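Local structure of EmGH1 (Erythrobacter marinus, 5Z87) at residues D200-V203 with V204-A208; L579-G582 with R583-P587; L659-F662 with G663-L666. The protein probably hydrolyses beta-linked glucosides as a beta-glucosidase of glycosyl hydrolase family 3, perhaps also accepting xylosides or arabinosides. All blocks are in the same frame, centred on the assembly; numbering follows the deposited sequence.

Interaction 1. Residues D200-V203 with V204-A208; sequences DPHV and VTVSA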
loop_
_atom_site.group_PDB
_atom_site.type_symbol
_atom_site.label_atom_id
_atom_site.label_comp_id
_atom_site.label_asym_id
_atom_site.label_seq_id
_atom_site.Cartn_x
_atom_site.Cartn_y
_atom_site.Cartn_z
ATOM N N ASP A 200 -3.365 -2.500 -16.250
ATOM C CA ASP A 200 -3.686 -3.882 -16.607
ATOM C C ASP A 200 -2.482 -4.589 -17.226
ATOM O O ASP A 200 -1.887 -4.063 -18.175
ATOM C CB ASP A 200 -4.837 -3.934 -17.587
ATOM C CG ASP A 200 -5.160 -5.347 -17.998
ATOM O OD1 ASP A 200 -5.454 -6.164 -17.102
ATOM O OD2 ASP A 200 -5.109 -5.644 -19.205
ATOM N N PRO A 201 -2.128 -5.791 -16.745
ATOM C CA PRO A 201 -0.979 -6.501 -17.340
ATOM C C PRO A 201 -1.162 -6.821 -18.810
ATOM O O PRO A 201 -0.203 -6.687 -19.588
ATOM C CB PRO A 201 -0.874 -7.766 -16.480
ATOM C CG PRO A 201 -1.467 -7.358 -15.143
ATOM C CD PRO A 201 -2.634 -6.477 -15.540
ATOM N N HIS A 202 -2.368 -7.210 -19.233
ATOM C CA HIS A 202 -2.551 -7.544 -20.645
ATOM C C HIS A 202 -2.373 -6.320 -21.538
ATOM O O HIS A 202 -1.697 -6.394 -22.572
ATOM C CB HIS A 202 -3.922 -8.177 -20.879
ATOM C CG HIS A 202 -4.217 -8.446 -22.321
ATOM N ND1 HIS A 202 -3.736 -9.555 -22.985
ATOM C CD2 HIS A 202 -4.923 -7.736 -23.236
ATOM C CE1 HIS A 202 -4.146 -9.527 -24.241
ATOM N NE2 HIS A 202 -4.869 -8.435 -24.420
ATOM N N VAL A 203 -2.963 -5.185 -21.152
ATOM C CA VAL A 203 -2.839 -3.963 -21.941
ATOM C C VAL A 203 -1.382 -3.521 -22.020
ATOM O O VAL A 203 -0.876 -3.182 -23.100
ATOM C CB VAL A 203 -3.736 -2.850 -21.360
ATOM C CG1 VAL A 203 -3.260 -1.476 -21.830
ATOM C CG2 VAL A 203 -5.210 -3.088 -21.734
ATOM N N VAL A 204 -0.684 -3.507 -20.881
ATOM C CA VAL A 204 0.705 -3.058 -20.888
ATOM C C VAL A 204 1.576 -4.025 -21.685
ATOM O O VAL A 204 2.517 -3.606 -22.368
ATOM C CB VAL A 204 1.213 -2.879 -19.442
ATOM C CG1 VAL A 204 2.684 -2.540 -19.422
ATOM C CG2 VAL A 204 0.439 -1.789 -18.744
ATOM N N THR A 205 1.243 -5.316 -21.653
ATOM C CA THR A 205 1.976 -6.317 -22.422
ATOM C C THR A 205 1.746 -6.133 -23.916
ATOM O O THR A 205 2.692 -6.157 -24.715
ATOM C CB THR A 205 1.552 -7.716 -21.971
ATOM O OG1 THR A 205 2.018 -7.927 -20.634
ATOM C CG2 THR A 205 2.114 -8.801 -22.888
ATOM N N VAL A 206 0.487 -5.934 -24.306
ATOM C CA VAL A 206 0.170 -5.713 -25.711
ATOM C C VAL A 206 0.818 -4.426 -26.196
ATOM O O VAL A 206 1.397 -4.375 -27.288
ATOM C CB VAL A 206 -1.356 -5.694 -25.904
ATOM C CG1 VAL A 206 -1.710 -5.074 -27.240
ATOM C CG2 VAL A 206 -1.918 -7.108 -25.773
ATOM N N SER A 207 0.761 -3.378 -25.378
ATOM C CA SER A 207 1.386 -2.121 -25.757
ATOM C C SER A 207 2.901 -2.260 -25.847
ATOM O O SER A 207 3.514 -1.747 -26.788
ATOM C CB SER A 207 1.005 -1.027 -24.763
ATOM O OG SER A 207 -0.400 -0.981 -24.585
ATOM N N ALA A 208 3.520 -2.950 -24.880
ATOM C CA ALA A 208 4.977 -3.089 -24.876
ATOM C C ALA A 208 5.478 -3.760 -26.152
ATOM O O ALA A 208 6.473 -3.320 -26.741
ATOM C CB ALA A 208 5.433 -3.883 -23.647
#
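Residues 200-203 and 204-208 form one unbroken run in which Val204, Thr205, Val206 and Ser207 send their amides back to the carbonyls of Asp200, Pro201, His202 and Val203, the i to i+4 pattern of the first turns of helix 201-216. The first of these bonds, Val204 N to Asp200 O, is also the straightest, with an angle of 169° at the hydrogen. Asp200 is the N-cap: its OD2 accepts from Val203 N at 2.9 Å, met from above the carboxylate plane, while OD1 turns to the hydroxyl of Tyr640. Two carbonyls carry a double load. Thr205 OG1, anti to its own carbonyl carbon (chi1 -68°), folds back along the helix to reach Pro201 O at 2.8 Å, and the amide of Thr205 arrives at that oxygen from the opposite face of the carbonyl plane. Ser207 repeats the device two residues on, its OG lying 2.7 Å from Val203 O. On another side of the helix, Val206 lays its CG2 methyl over one face of the His202 imidazole, offset toward the rim, in a CH-pi contact 3.8 Å from CG2 to the ring centroid; the closest ring atom is NE2, 3.5 Å from CG2. Beyond the segments, Thr205 leans on helix 263-270, and His202 and Val203 touch Met725, so the start of this helix packs against strand 724-733 of the fibronectin-like region. Hydroxyls folded onto backbone carbonyls find hydrogen-bond partners within the helix itself, which is consistent with the burial of Ser207 against Trp197.

Interaction 2. Residues L579-G582 with R583-P587; sequences LIHG and RPLSP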
loop_
_atom_site.group_PDB
_atom_site.type_symbol
_atom_site.label_atom_id
_atom_site.label_comp_id
_atom_site.label_asym_id
_atom_site.label_seq_id
_atom_site.Cartn_x
_atom_site.Cartn_y
_atom_site.Cartn_z
ATOM N N LEU A 579 -10.570 17.413 -19.726
ATOM C CA LEU A 579 -9.513 17.194 -18.741
ATOM C C LEU A 579 -8.171 16.988 -19.442
ATOM O O LEU A 579 -8.034 16.118 -20.311
ATOM C CB LEU A 579 -9.836 15.998 -17.841
ATOM C CG LEU A 579 -11.052 16.137 -16.926
ATOM C CD1 LEU A 579 -11.377 14.821 -16.280
ATOM C CD2 LEU A 579 -10.803 17.170 -15.871
ATOM N N ILE A 580 -7.186 17.784 -19.041
ATOM C CA ILE A 580 -5.830 17.732 -19.567
ATOM C C ILE A 580 -4.909 17.637 -18.365
ATOM O O ILE A 580 -4.983 18.485 -17.464
ATOM C CB ILE A 580 -5.505 18.967 -20.432
ATOM C CG1 ILE A 580 -6.454 19.014 -21.636
ATOM C CG2 ILE A 580 -4.036 18.971 -20.889
ATOM C CD1 ILE A 580 -6.475 20.365 -22.365
ATOM N N HIS A 581 -4.062 16.605 -18.337
ATOM C CA HIS A 581 -3.396 16.180 -17.098
ATOM C C HIS A 581 -2.486 14.980 -17.363
ATOM O O HIS A 581 -2.637 14.269 -18.363
ATOM C CB HIS A 581 -4.424 15.793 -16.028
ATOM C CG HIS A 581 -5.368 14.718 -16.476
ATOM N ND1 HIS A 581 -5.331 13.432 -15.975
ATOM C CD2 HIS A 581 -6.371 14.735 -17.388
ATOM C CE1 HIS A 581 -6.279 12.709 -16.546
ATOM N NE2 HIS A 581 -6.917 13.471 -17.416
ATOM N N GLY A 582 -1.562 14.743 -16.427
ATOM C CA GLY A 582 -0.703 13.571 -16.467
ATOM C C GLY A 582 -1.262 12.327 -15.786
ATOM O O GLY A 582 -1.738 11.411 -16.458
ATOM N N ARG A 583 -1.205 12.276 -14.461
ATOM C CA ARG A 583 -1.715 11.116 -13.722
ATOM C C ARG A 583 -3.229 10.970 -13.880
ATOM O O ARG A 583 -3.933 11.945 -14.157
ATOM C CB ARG A 583 -1.393 11.253 -12.242
ATOM C CG ARG A 583 -2.046 12.491 -11.632
ATOM C CD ARG A 583 -2.055 12.453 -10.114
ATOM N NE ARG A 583 -0.717 12.228 -9.569
ATOM C CZ ARG A 583 0.201 13.179 -9.448
ATOM N NH1 ARG A 583 -0.079 14.425 -9.830
ATOM N NH2 ARG A 583 1.393 12.886 -8.934
ATOM N N PRO A 584 -3.760 9.766 -13.681
ATOM C CA PRO A 584 -5.216 9.636 -13.537
ATOM C C PRO A 584 -5.693 10.502 -12.387
ATOM O O PRO A 584 -5.114 10.475 -11.297
ATOM C CB PRO A 584 -5.416 8.145 -13.243
ATOM C CG PRO A 584 -4.172 7.471 -13.780
ATOM C CD PRO A 584 -3.074 8.471 -13.532
ATOM N N LEU A 585 -6.753 11.277 -12.635
ATOM C CA LEU A 585 -7.331 12.160 -11.623
ATOM C C LEU A 585 -8.722 11.685 -11.212
ATOM O O LEU A 585 -9.427 11.025 -11.981
ATOM C CB LEU A 585 -7.411 13.604 -12.129
ATOM C CG LEU A 585 -6.057 14.320 -12.239
ATOM C CD1 LEU A 585 -6.195 15.644 -12.945
ATOM C CD2 LEU A 585 -5.429 14.512 -10.869
ATOM N N SER A 586 -9.122 12.041 -9.991
ATOM C CA SER A 586 -10.414 11.643 -9.432
ATOM C C SER A 586 -11.235 12.900 -9.175
ATOM O O SER A 586 -11.354 13.357 -8.027
ATOM C CB SER A 586 -10.244 10.831 -8.151
ATOM O OG SER A 586 -9.641 9.595 -8.453
ATOM N N PRO A 587 -11.814 13.478 -10.220
ATOM C CA PRO A 587 -12.475 14.792 -10.149
ATOM C C PRO A 587 -13.941 14.637 -9.729
ATOM O O PRO A 587 -14.880 14.717 -10.526
ATOM C CB PRO A 587 -12.316 15.313 -11.579
ATOM C CG PRO A 587 -12.433 14.020 -12.423
ATOM C CD PRO A 587 -11.984 12.861 -11.549
#
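His581 ND1 donates to Arg583 O across 2.7 Å, with an angle of 157° at the hydrogen. The acceptor lies in the plane of the imidazole, whereas seen from Arg583 the donor stands tilted 29° from the carbonyl plane. The ring reaches this point because CG sits between the backbone N and the carbonyl carbon of His581 (chi1 57°), which turns the imidazole toward the returning chain. Its other nitrogen, NE2, is bonded to Asp599, so both ends are fixed and rotation of the ring is restrained. This is the turn leaving the parallel strand 574-580 of the mixed sheet in the family 3 C-terminal domain, on its way to helix 588-593, and the chain nearly reverses, the two segments running 149° apart. Leu585 slides past His581 in the opposite direction, its CD1 3.6 Å from His581 CB. A phenylalanine in place of His581 would probably leave the buried carbonyl of Arg583 and the carboxylate of Asp599 without this shared partner. At the far ends of the two segments, Leu579 CD1 meets Pro587 CG at 4.1 Å, the two crossing at a slant. The guanidinium of Arg583 points elsewhere, bonded to the carbonyls of Thr538, Pro188, Arg189 and Gly550.

Interaction 3. Residues L659-F662 with G663-L666; sequences LYPF and GHGL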
loop_
_atom_site.group_PDB
_atom_site.type_symbol
_atom_site.label_atom_id
_atom_site.label_comp_id
_atom_site.label_asym_id
_atom_site.label_seq_id
_atom_site.Cartn_x
_atom_site.Cartn_y
_atom_site.Cartn_z
ATOM N N LEU A 659 -15.073 5.598 -9.259
ATOM C CA LEU A 659 -15.737 6.686 -9.968
ATOM C C LEU A 659 -15.993 6.301 -11.422
ATOM O O LEU A 659 -17.103 6.457 -11.936
ATOM C CB LEU A 659 -14.897 7.962 -9.861
ATOM C CG LEU A 659 -15.564 9.215 -10.442
ATOM C CD1 LEU A 659 -16.888 9.545 -9.732
ATOM C CD2 LEU A 659 -14.627 10.412 -10.383
ATOM N N TYR A 660 -14.978 5.756 -12.087
ATOM C CA TYR A 660 -15.109 5.131 -13.396
ATOM C C TYR A 660 -14.322 3.824 -13.366
ATOM O O TYR A 660 -13.172 3.802 -12.896
ATOM C CB TYR A 660 -14.587 6.038 -14.530
ATOM C CG TYR A 660 -15.094 7.470 -14.519
ATOM C CD1 TYR A 660 -16.368 7.791 -14.992
ATOM C CD2 TYR A 660 -14.292 8.500 -14.062
ATOM C CE1 TYR A 660 -16.822 9.107 -14.988
ATOM C CE2 TYR A 660 -14.738 9.822 -14.056
ATOM C CZ TYR A 660 -15.999 10.115 -14.523
ATOM O OH TYR A 660 -16.427 11.420 -14.520
ATOM N N PRO A 661 -14.883 2.729 -13.859
ATOM C CA PRO A 661 -14.155 1.460 -13.839
ATOM C C PRO A 661 -13.172 1.354 -14.990
ATOM O O PRO A 661 -13.284 2.040 -16.007
ATOM C CB PRO A 661 -15.267 0.419 -13.973
ATOM C CG PRO A 661 -16.322 1.123 -14.772
ATOM C CD PRO A 661 -16.266 2.570 -14.331
ATOM N N PHE A 662 -12.189 0.473 -14.803
ATOM C CA PHE A 662 -11.272 0.135 -15.881
ATOM C C PHE A 662 -12.044 -0.231 -17.147
ATOM O O PHE A 662 -13.020 -0.985 -17.103
ATOM C CB PHE A 662 -10.363 -1.033 -15.473
ATOM C CG PHE A 662 -9.489 -1.551 -16.603
ATOM C CD1 PHE A 662 -8.236 -0.998 -16.843
ATOM C CD2 PHE A 662 -9.929 -2.577 -17.431
ATOM C CE1 PHE A 662 -7.445 -1.462 -17.877
ATOM C CE2 PHE A 662 -9.139 -3.043 -18.461
ATOM C CZ PHE A 662 -7.891 -2.485 -18.685
ATOM N N GLY A 663 -11.590 0.304 -18.282
ATOM C CA GLY A 663 -12.215 0.044 -19.568
ATOM C C GLY A 663 -13.409 0.911 -19.912
ATOM O O GLY A 663 -14.040 0.676 -20.947
ATOM N N HIS A 664 -13.740 1.897 -19.082
ATOM C CA HIS A 664 -14.925 2.726 -19.268
ATOM C C HIS A 664 -14.690 3.786 -20.335
ATOM O O HIS A 664 -13.668 4.474 -20.321
ATOM C CB HIS A 664 -15.285 3.400 -17.948
ATOM C CG HIS A 664 -16.314 4.478 -18.067
ATOM N ND1 HIS A 664 -17.665 4.213 -18.138
ATOM C CD2 HIS A 664 -16.193 5.827 -18.098
ATOM C CE1 HIS A 664 -18.332 5.351 -18.222
ATOM N NE2 HIS A 664 -17.462 6.345 -18.205
ATOM N N GLY A 665 -15.654 3.935 -21.240
ATOM C CA GLY A 665 -15.652 5.037 -22.187
ATOM C C GLY A 665 -16.953 5.072 -22.960
ATOM O O GLY A 665 -17.438 4.023 -23.389
ATOM N N LEU A 666 -17.535 6.251 -23.143
ATOM C CA LEU A 666 -18.842 6.353 -23.777
ATOM C C LEU A 666 -18.695 6.651 -25.275
ATOM O O LEU A 666 -17.599 6.627 -25.844
ATOM C CB LEU A 666 -19.690 7.409 -23.064
ATOM C CG LEU A 666 -19.895 7.198 -21.561
ATOM C CD1 LEU A 666 -20.803 8.273 -20.972
ATOM C CD2 LEU A 666 -20.466 5.807 -21.297
#
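His664 packs back against Pro661 and Tyr660, and its side chain can be traced outward atom by atom. CB comes first, 3.1 Å from Pro661 O and 3.8 Å from Pro661 CD, so the base of the side chain lies against the proline on which the turn begins. With CG anti to the backbone N (chi1 169°), the imidazole is carried past the pyrrolidine ring, CG still 4.2 Å from Pro661 CD, toward the tyrosine. CD2 then meets Tyr660 CD1 at 3.7 Å and also lies near Tyr660 CB. At the tip, NE2 passes the same Tyr660 CD1 and goes on to bond with the carbonyl of Leu420, in strand 418-422. The two rings are tilted by only 20° but slid apart, their centroids separated by 5.3 Å, so they barely overlap. All this is framed by a type II beta turn from Pro661 to His664, closed by His664 N donating to Pro661 O at 3.1 Å. Gly663 occupies its third position with a positive phi of 84°, where a side chain would collide with the carbonyl oxygen of Phe662. Just ahead of the turn, Leu659 and Tyr660 both face Ile629 in a classic beta bulge, and the Tyr660 hydroxyl bonds to Gln421. Phe662, at the first corner, stacks its ring on Tyr640, while its carbonyl accepts from the Ser774 hydroxyl and that of Gly663 from the side-chain amide of Gln708.

All three are contacts between near neighbours in sequence, yet each solves its local geometry differently. Interaction 1 is a helix start, partly buried, where backbone carbonyls take up hydroxyls; interaction 2, wholly buried, bends a strand end around one imidazole bonded at both nitrogens; interaction 3, also largely buried, is a loop turn that relies on glycine and loosely paired rings. Interactions 2 and 3 both belong to the family 3 C-terminal domain and meet where Pro587 CD lies 3.8 Å from Leu659 CD2. Interaction 3 also reaches interaction 1, with Phe662 CZ 3.6 Å from Asp200 CB, thereby bringing the N-terminal and C-terminal regions into contact. Interactions 1 and 2 do not touch, their nearest atoms being about 10 Å apart.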